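Local coordinates for biofilm-associated surface protein (Staphylococcus aureus, PDB 7C7U) that is a cell wall-anchored surface protein of biofilm formation, probably acting as a calcium-responsive switch between a folded, adhesion-related state and functional amyloid, at residues A386-D391 / L395-E400; N410-T413 / K418-G421. One frame throughout, in Å; residues are numbered along the deposited sequence.

Contact 1 of 2, residues A386-D391 / L395-E400; sequences ALQDYD and LLDRYE. With CA (calcium ion), chain D; CA (calcium ion), chain E.
With chi1 at -77°, D397 holds CG anti to its carbonyl carbon, which carries the carboxylate to the turn after strand 381-388. There OD1 accepts from Y390 N on its syn lone pair (2.8 Å, nearly straight at 167°), while the backbone N of D397 donates to Q388 O at 2.7 Å. OD2 takes only a weak bond from Q388 NE2, the amide standing 84° to the carboxylate; firmer partners are S23 OG for OD2 and M21 for the Q388 amide. The sequence D389-x-D391-x-D393-G marks a DxDxDG calcium loop, as in EF-hands, running here into helix 397-404. One calcium ion is bound by D389 OD1 and L395 O, both at 2.3 Å, by D391 OD1, and by E400 OE2 at 2.2 Å, with D393 completing the protein ligands; G394 and S406 steady the D389 and E400 carboxylates. Water 3 donates to D397 OD1 and also binds this calcium, so D397 acts in its second shell. D391 spans two ions, OD1 on the first and OD2 on a second; E400 grips the second with both oxygens, OE1 at 2.3 Å and the shared OE2 at 2.7 Å. At the strand end, L387 CD2 packs against L396 CD1 (3.9 Å) and lies over one face of the R398 guanidinium, whose NH2 has A386 O and water 1 near its plane, while NE donates to water 2.

Contact 2 of 2, residues N410-T413 / K418-G421; sequences NEDT and KNDG. With CA (calcium ion), chain E; CA (calcium ion), chain F.
D412 OD1 and K418 O meet on one calcium ion, 2.3 Å and 2.2 Å from it respectively, and stand close to each other because the ion draws both oxygens in; D414, D416 and E423 supply the remaining protein ligands. D412 has CG anti to its backbone N (chi1 -179°), which directs the carboxylate at the ion, and G417 partners its other oxygen. A second calcium receives N410 O at 2.6 Å and D420 OD2 at 2.5 Å, alongside ligands from D391, D393, E400 and D407. This is again a DxDxDG loop, D412 to G417, leading through K418 and N419, the latter at the N-cap position, into helix 420-427.

Hydrogen bonds converge on D420, the first residue of that helix. Its backbone N donates to E411 O at 2.9 Å, and its OD1 accepts from T413 N at 3.0 Å, an almost straight bond (169°) arriving on the syn side slightly out of the carboxylate plane. OD2 uses its syn lone pair for the T413 hydroxyl, OG1 being the donor at 2.7 Å, with the two side chains crossing at about a right angle. Just ahead of the loop, N410 OD1 accepts from D412 N, an Asx turn, the N-H arriving from above the carbonyl plane.

Weaker contacts fill in the rest: N419 CA brings a C-H to E411 O at 3.2 Å, and the E411 and N419 side chains run side by side.

D420 therefore has both carboxylate oxygens engaged, OD2 shared between a calcium and a hydroxyl, which probably keeps the group ionised. N410 O lies close to D420 OD2, and D412 OD1 to K418 O; without calcium these pairs of acceptors would probably repel each other.

Overall arrangement
Contact 1 comes first along the chain and closes before contact 2 opens, their centres about 12 Å apart. Residues 386-391 end strand 381-388, an outer strand of a four-stranded antiparallel sheet, and lead through helix 397-404 to the loop of contact 2; helix 420-427 follows, then strand 437-442 of the next, seven-stranded sheet. The two loops thus form a connector between beta domains. They share one calcium ion, at which E400 OE1 and D420 OD2 lie 3.1 Å apart, and L395 CG packs on G421 CA. This succession of metal sites is consistent with calcium fixing how the flanking domains are joined.

Contact 1 of 2, residues A386-D391 / L395-E400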
ATOM      1  N   ALA A 386      -6.755  -1.611  -8.378  1.00 24.63           N
ATOM      2  CA  ALA A 386      -7.308  -0.602  -7.471  1.00 31.48           C
ATOM      3  C   ALA A 386      -6.140   0.192  -6.875  1.00 29.72           C
ATOM      4  O   ALA A 386      -5.548  -0.200  -5.872  1.00 32.35           O
ATOM      5  CB  ALA A 386      -8.140  -1.259  -6.376  1.00 31.14           C
ATOM      6  N   LEU A 387      -5.770   1.272  -7.545  1.00 30.11           N
ATOM      7  CA  LEU A 387      -4.740   2.171  -7.039  1.00 28.77           C
ATOM      8  C   LEU A 387      -5.334   3.147  -6.033  1.00 31.04           C
ATOM      9  O   LEU A 387      -6.447   3.658  -6.217  1.00 25.83           O
ATOM     10  CB  LEU A 387      -4.091   2.937  -8.188  1.00 28.12           C
ATOM     11  CG  LEU A 387      -3.332   2.088  -9.189  1.00 29.50           C
ATOM     12  CD1 LEU A 387      -2.577   2.957 -10.187  1.00 28.82           C
ATOM     13  CD2 LEU A 387      -2.393   1.119  -8.454  1.00 31.50           C
ATOM     14  N   GLN A 388      -4.570   3.434  -4.979  1.00 29.04           N
ATOM     15  CA  GLN A 388      -5.059   4.264  -3.890  1.00 31.11           C
ATOM     16  C   GLN A 388      -3.931   5.131  -3.341  1.00 33.07           C
ATOM     17  O   GLN A 388      -2.785   4.684  -3.251  1.00 32.06           O
ATOM     18  CB  GLN A 388      -5.639   3.370  -2.799  1.00 35.21           C
ATOM     19  CG  GLN A 388      -6.559   4.031  -1.839  1.00 38.12           C
ATOM     20  CD  GLN A 388      -7.344   3.015  -1.037  1.00 48.38           C
ATOM     21  OE1 GLN A 388      -8.217   2.327  -1.571  1.00 54.12           O
ATOM     22  NE2 GLN A 388      -7.006   2.880   0.240  1.00 47.52           N
ATOM     23  N   ASP A 389      -4.256   6.386  -3.007  1.00 32.64           N
ATOM     24  CA  ASP A 389      -3.337   7.313  -2.312  1.00 29.19           C
ATOM     25  C   ASP A 389      -4.148   7.826  -1.135  1.00 28.17           C
ATOM     26  O   ASP A 389      -4.684   8.938  -1.177  1.00 34.32           O
ATOM     27  CB  ASP A 389      -2.866   8.427  -3.249  1.00 31.26           C
ATOM     28  CG  ASP A 389      -1.836   9.389  -2.592  1.00 32.84           C
ATOM     29  OD1 ASP A 389      -1.462   9.187  -1.435  1.00 29.11           O
ATOM     30  OD2 ASP A 389      -1.417  10.331  -3.280  1.00 31.58           O
ATOM     31  N   TYR A 390      -4.266   6.985  -0.106  1.00 28.01           N
ATOM     32  CA  TYR A 390      -5.240   7.233   0.948  1.00 35.09           C
ATOM     33  C   TYR A 390      -5.090   8.635   1.535  1.00 44.92           C
ATOM     34  O   TYR A 390      -6.090   9.319   1.793  1.00 41.42           O
ATOM     35  CB  TYR A 390      -5.102   6.171   2.037  1.00 38.40           C
ATOM     36  CG  TYR A 390      -6.143   6.295   3.131  1.00 50.05           C
ATOM     37  CD1 TYR A 390      -6.035   7.269   4.126  1.00 49.13           C
ATOM     38  CD2 TYR A 390      -7.248   5.447   3.157  1.00 55.02           C
ATOM     39  CE1 TYR A 390      -6.996   7.384   5.119  1.00 54.61           C
ATOM     40  CE2 TYR A 390      -8.214   5.555   4.143  1.00 57.37           C
ATOM     41  CZ  TYR A 390      -8.082   6.524   5.121  1.00 59.81           C
ATOM     42  OH  TYR A 390      -9.043   6.630   6.101  1.00 63.57           O
ATOM     43  N   ASP A 391      -3.852   9.095   1.708  1.00 39.14           N
ATOM     44  CA  ASP A 391      -3.591  10.378   2.348  1.00 37.70           C
ATOM     45  C   ASP A 391      -3.248  11.492   1.363  1.00 39.35           C
ATOM     46  O   ASP A 391      -2.814  12.570   1.793  1.00 46.47           O
ATOM     47  CB  ASP A 391      -2.466  10.214   3.370  1.00 35.46           C
ATOM     48  CG  ASP A 391      -1.214   9.592   2.777  1.00 37.68           C
ATOM     49  OD1 ASP A 391      -1.016   9.673   1.551  1.00 35.06           O
ATOM     50  OD2 ASP A 391      -0.398   9.046   3.550  1.00 39.55           O
ATOM     51  N   LEU A 395       2.159   9.488  -3.095  1.00 31.26           N
ATOM     52  CA  LEU A 395       2.741   8.146  -3.100  1.00 31.99           C
ATOM     53  C   LEU A 395       1.641   7.109  -2.910  1.00 34.43           C
ATOM     54  O   LEU A 395       0.988   7.096  -1.859  1.00 31.82           O
ATOM     55  CB  LEU A 395       3.763   7.986  -1.981  1.00 29.83           C
ATOM     56  CG  LEU A 395       4.945   8.949  -1.948  1.00 32.23           C
ATOM     57  CD1 LEU A 395       5.894   8.542  -0.807  1.00 34.79           C
ATOM     58  CD2 LEU A 395       5.679   8.981  -3.272  1.00 30.06           C
ATOM     59  N   LEU A 396       1.489   6.200  -3.882  1.00 33.80           N
ATOM     60  CA  LEU A 396       0.456   5.173  -3.774  1.00 32.63           C
ATOM     61  C   LEU A 396       0.602   4.404  -2.469  1.00 31.58           C
ATOM     62  O   LEU A 396       1.712   4.208  -1.971  1.00 35.51           O
ATOM     63  CB  LEU A 396       0.535   4.193  -4.953  1.00 32.70           C
ATOM     64  CG  LEU A 396       0.204   4.755  -6.336  1.00 34.26           C
ATOM     65  CD1 LEU A 396       0.324   3.681  -7.429  1.00 33.28           C
ATOM     66  CD2 LEU A 396      -1.207   5.361  -6.316  1.00 35.31           C
ATOM     67  N   ASP A 397      -0.533   3.957  -1.922  1.00 34.10           N
ATOM     68  CA  ASP A 397      -0.540   3.068  -0.762  1.00 34.82           C
ATOM     69  C   ASP A 397       0.517   1.982  -0.877  1.00 40.21           C
ATOM     70  O   ASP A 397       1.370   1.824   0.007  1.00 37.92           O
ATOM     71  CB  ASP A 397      -1.903   2.392  -0.610  1.00 39.61           C
ATOM     72  CG  ASP A 397      -2.962   3.293  -0.020  1.00 39.12           C
ATOM     73  OD1 ASP A 397      -2.887   4.518  -0.195  1.00 36.20           O
ATOM     74  OD2 ASP A 397      -3.902   2.750   0.596  1.00 43.95           O
ATOM     75  N   ARG A 398       0.464   1.212  -1.968  1.00 36.23           N
ATOM     76  CA  ARG A 398       1.371   0.073  -2.081  1.00 40.24           C
ATOM     77  C   ARG A 398       2.811   0.518  -2.267  1.00 38.14           C
ATOM     78  O   ARG A 398       3.727  -0.184  -1.837  1.00 38.66           O
ATOM     79  CB  ARG A 398       0.940  -0.854  -3.220  1.00 41.89           C
ATOM     80  CG  ARG A 398       1.236  -0.358  -4.605  1.00 37.37           C
ATOM     81  CD  ARG A 398       0.552  -1.264  -5.620  1.00 43.03           C
ATOM     82  NE  ARG A 398      -0.892  -1.089  -5.580  1.00 37.52           N
ATOM     83  CZ  ARG A 398      -1.778  -1.973  -6.032  1.00 40.39           C
ATOM     84  NH1 ARG A 398      -1.390  -3.129  -6.571  1.00 37.98           N
ATOM     85  NH2 ARG A 398      -3.060  -1.696  -5.934  1.00 36.22           N
ATOM     86  N   TYR A 399       3.039   1.673  -2.896  1.00 36.78           N
ATOM     87  CA  TYR A 399       4.397   2.205  -2.948  1.00 40.38           C
ATOM     88  C   TYR A 399       4.908   2.529  -1.552  1.00 37.78           C
ATOM     89  O   TYR A 399       6.045   2.184  -1.210  1.00 43.38           O
ATOM     90  CB  TYR A 399       4.457   3.437  -3.845  1.00 38.06           C
ATOM     91  CG  TYR A 399       5.848   4.000  -4.036  1.00 38.75           C
ATOM     92  CD1 TYR A 399       6.396   4.902  -3.114  1.00 36.66           C
ATOM     93  CD2 TYR A 399       6.612   3.645  -5.140  1.00 41.58           C
ATOM     94  CE1 TYR A 399       7.649   5.428  -3.291  1.00 42.76           C
ATOM     95  CE2 TYR A 399       7.895   4.167  -5.316  1.00 44.35           C
ATOM     96  CZ  TYR A 399       8.400   5.062  -4.394  1.00 40.26           C
ATOM     97  OH  TYR A 399       9.667   5.596  -4.544  1.00 48.71           O
ATOM     98  N   GLU A 400       4.082   3.182  -0.723  1.00 39.63           N
ATOM     99  CA  GLU A 400       4.523   3.532   0.631  1.00 40.02           C
ATOM    100  C   GLU A 400       4.803   2.280   1.447  1.00 45.40           C
ATOM    101  O   GLU A 400       5.799   2.216   2.182  1.00 41.07           O
ATOM    102  CB  GLU A 400       3.494   4.422   1.349  1.00 39.00           C
ATOM    103  CG  GLU A 400       3.287   5.801   0.707  1.00 35.28           C
ATOM    104  CD  GLU A 400       2.705   6.857   1.654  1.00 39.88           C
ATOM    105  OE1 GLU A 400       3.424   7.293   2.598  1.00 37.02           O
ATOM    106  OE2 GLU A 400       1.538   7.285   1.440  1.00 34.19           O
TER
HETATM  107 CA    CA D1002       0.073   8.159  -0.013  1.00 38.28          CA
HETATM  108 CA    CA E1003       2.132   9.005   3.386  1.00 38.19          CA
HETATM  109  O   HOH W   1      -5.452  -3.470  -6.705  1.00 42.62           O
HETATM  110  O   HOH W   2      -2.022   1.466  -4.187  1.00 18.59           O
HETATM  111  O   HOH W   3      -1.272   6.192   0.943  1.00 37.20           O

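Contact 2 of 2, residues N410-T413 / K418-G421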
ATOM      1  N   ASN A 410      -0.861   8.828   6.466  1.00 43.69           N
ATOM      2  CA  ASN A 410      -0.408  10.109   7.017  1.00 41.67           C
ATOM      3  C   ASN A 410       0.402  10.805   5.940  1.00 35.60           C
ATOM      4  O   ASN A 410       1.419  10.277   5.499  1.00 36.21           O
ATOM      5  CB  ASN A 410       0.429   9.923   8.287  1.00 43.45           C
ATOM      6  CG  ASN A 410       0.834  11.260   8.950  1.00 43.63           C
ATOM      7  OD1 ASN A 410       0.752  12.331   8.346  1.00 41.09           O
ATOM      8  ND2 ASN A 410       1.274  11.181  10.201  1.00 43.66           N
ATOM      9  N   GLU A 411      -0.046  11.970   5.496  1.00 38.27           N
ATOM     10  CA  GLU A 411       0.676  12.644   4.424  1.00 38.10           C
ATOM     11  C   GLU A 411       2.014  13.226   4.881  1.00 37.33           C
ATOM     12  O   GLU A 411       2.814  13.614   4.029  1.00 37.03           O
ATOM     13  CB  GLU A 411      -0.199  13.739   3.787  1.00 41.96           C
ATOM     14  CG  GLU A 411      -0.484  14.976   4.635  1.00 43.28           C
ATOM     15  CD  GLU A 411      -1.635  14.781   5.602  1.00 50.26           C
ATOM     16  OE1 GLU A 411      -1.822  15.640   6.490  1.00 53.07           O
ATOM     17  OE2 GLU A 411      -2.377  13.789   5.453  1.00 52.07           O
ATOM     18  N   ASP A 412       2.297  13.256   6.190  1.00 35.92           N
ATOM     19  CA  ASP A 412       3.572  13.812   6.715  1.00 40.51           C
ATOM     20  C   ASP A 412       4.003  12.883   7.852  1.00 39.54           C
ATOM     21  O   ASP A 412       3.822  13.189   9.032  1.00 39.72           O
ATOM     22  CB  ASP A 412       3.405  15.261   7.169  1.00 38.73           C
ATOM     23  CG  ASP A 412       4.704  15.871   7.694  1.00 41.30           C
ATOM     24  OD1 ASP A 412       5.793  15.299   7.444  1.00 39.79           O
ATOM     25  OD2 ASP A 412       4.623  16.917   8.365  1.00 41.26           O
ATOM     26  N   THR A 413       4.537  11.712   7.472  1.00 34.87           N
ATOM     27  CA  THR A 413       4.758  10.638   8.436  1.00 33.80           C
ATOM     28  C   THR A 413       5.646  11.066   9.592  1.00 41.43           C
ATOM     29  O   THR A 413       5.376  10.700  10.745  1.00 41.83           O
ATOM     30  CB  THR A 413       5.355   9.424   7.722  1.00 37.25           C
ATOM     31  OG1 THR A 413       4.415   8.927   6.757  1.00 42.28           O
ATOM     32  CG2 THR A 413       5.755   8.324   8.701  1.00 37.34           C
ATOM     33  N   LYS A 418       7.125  18.700   5.770  1.00 36.29           N
ATOM     34  CA  LYS A 418       7.295  18.355   4.366  1.00 40.34           C
ATOM     35  C   LYS A 418       6.563  17.033   4.110  1.00 35.77           C
ATOM     36  O   LYS A 418       6.846  16.024   4.772  1.00 34.08           O
ATOM     37  CB  LYS A 418       8.785  18.254   4.020  1.00 40.11           C
ATOM     38  CG  LYS A 418       9.582  19.575   4.196  1.00 38.34           C
ATOM     39  CD  LYS A 418      11.034  19.392   3.768  1.00 40.04           C
ATOM     40  CE  LYS A 418      11.788  18.435   4.690  1.00 42.54           C
ATOM     41  NZ  LYS A 418      13.127  18.095   4.146  1.00 38.78           N
ATOM     42  N   ASN A 419       5.631  17.035   3.151  1.00 38.18           N
ATOM     43  CA  ASN A 419       4.817  15.842   2.901  1.00 34.08           C
ATOM     44  C   ASN A 419       5.631  14.734   2.215  1.00 37.47           C
ATOM     45  O   ASN A 419       6.609  14.986   1.504  1.00 37.73           O
ATOM     46  CB  ASN A 419       3.581  16.207   2.063  1.00 37.33           C
ATOM     47  CG  ASN A 419       2.575  17.057   2.834  1.00 39.56           C
ATOM     48  OD1 ASN A 419       2.350  16.854   4.037  1.00 38.27           O
ATOM     49  ND2 ASN A 419       1.965  18.021   2.143  1.00 45.02           N
ATOM     50  N   ASP A 420       5.159  13.488   2.388  1.00 40.69           N
ATOM     51  CA  ASP A 420       5.958  12.305   2.056  1.00 36.53           C
ATOM     52  C   ASP A 420       6.418  12.306   0.607  1.00 36.74           C
ATOM     53  O   ASP A 420       7.612  12.146   0.331  1.00 35.87           O
ATOM     54  CB  ASP A 420       5.156  11.039   2.345  1.00 36.14           C
ATOM     55  CG  ASP A 420       4.954  10.827   3.807  1.00 40.13           C
ATOM     56  OD1 ASP A 420       5.504  11.629   4.592  1.00 34.48           O
ATOM     57  OD2 ASP A 420       4.291   9.849   4.195  1.00 35.99           O
ATOM     58  N   GLY A 421       5.484  12.443  -0.338  1.00 36.75           N
ATOM     59  CA  GLY A 421       5.874  12.491  -1.740  1.00 34.87           C
ATOM     60  C   GLY A 421       6.826  13.633  -2.048  1.00 40.35           C
ATOM     61  O   GLY A 421       7.842  13.449  -2.726  1.00 38.59           O
TER
HETATM   62 CA    CA E1003       2.132   9.005   3.386  1.00 38.19          CA
HETATM   63 CA    CA F1004       7.792  14.884   6.452  1.00 36.95          CA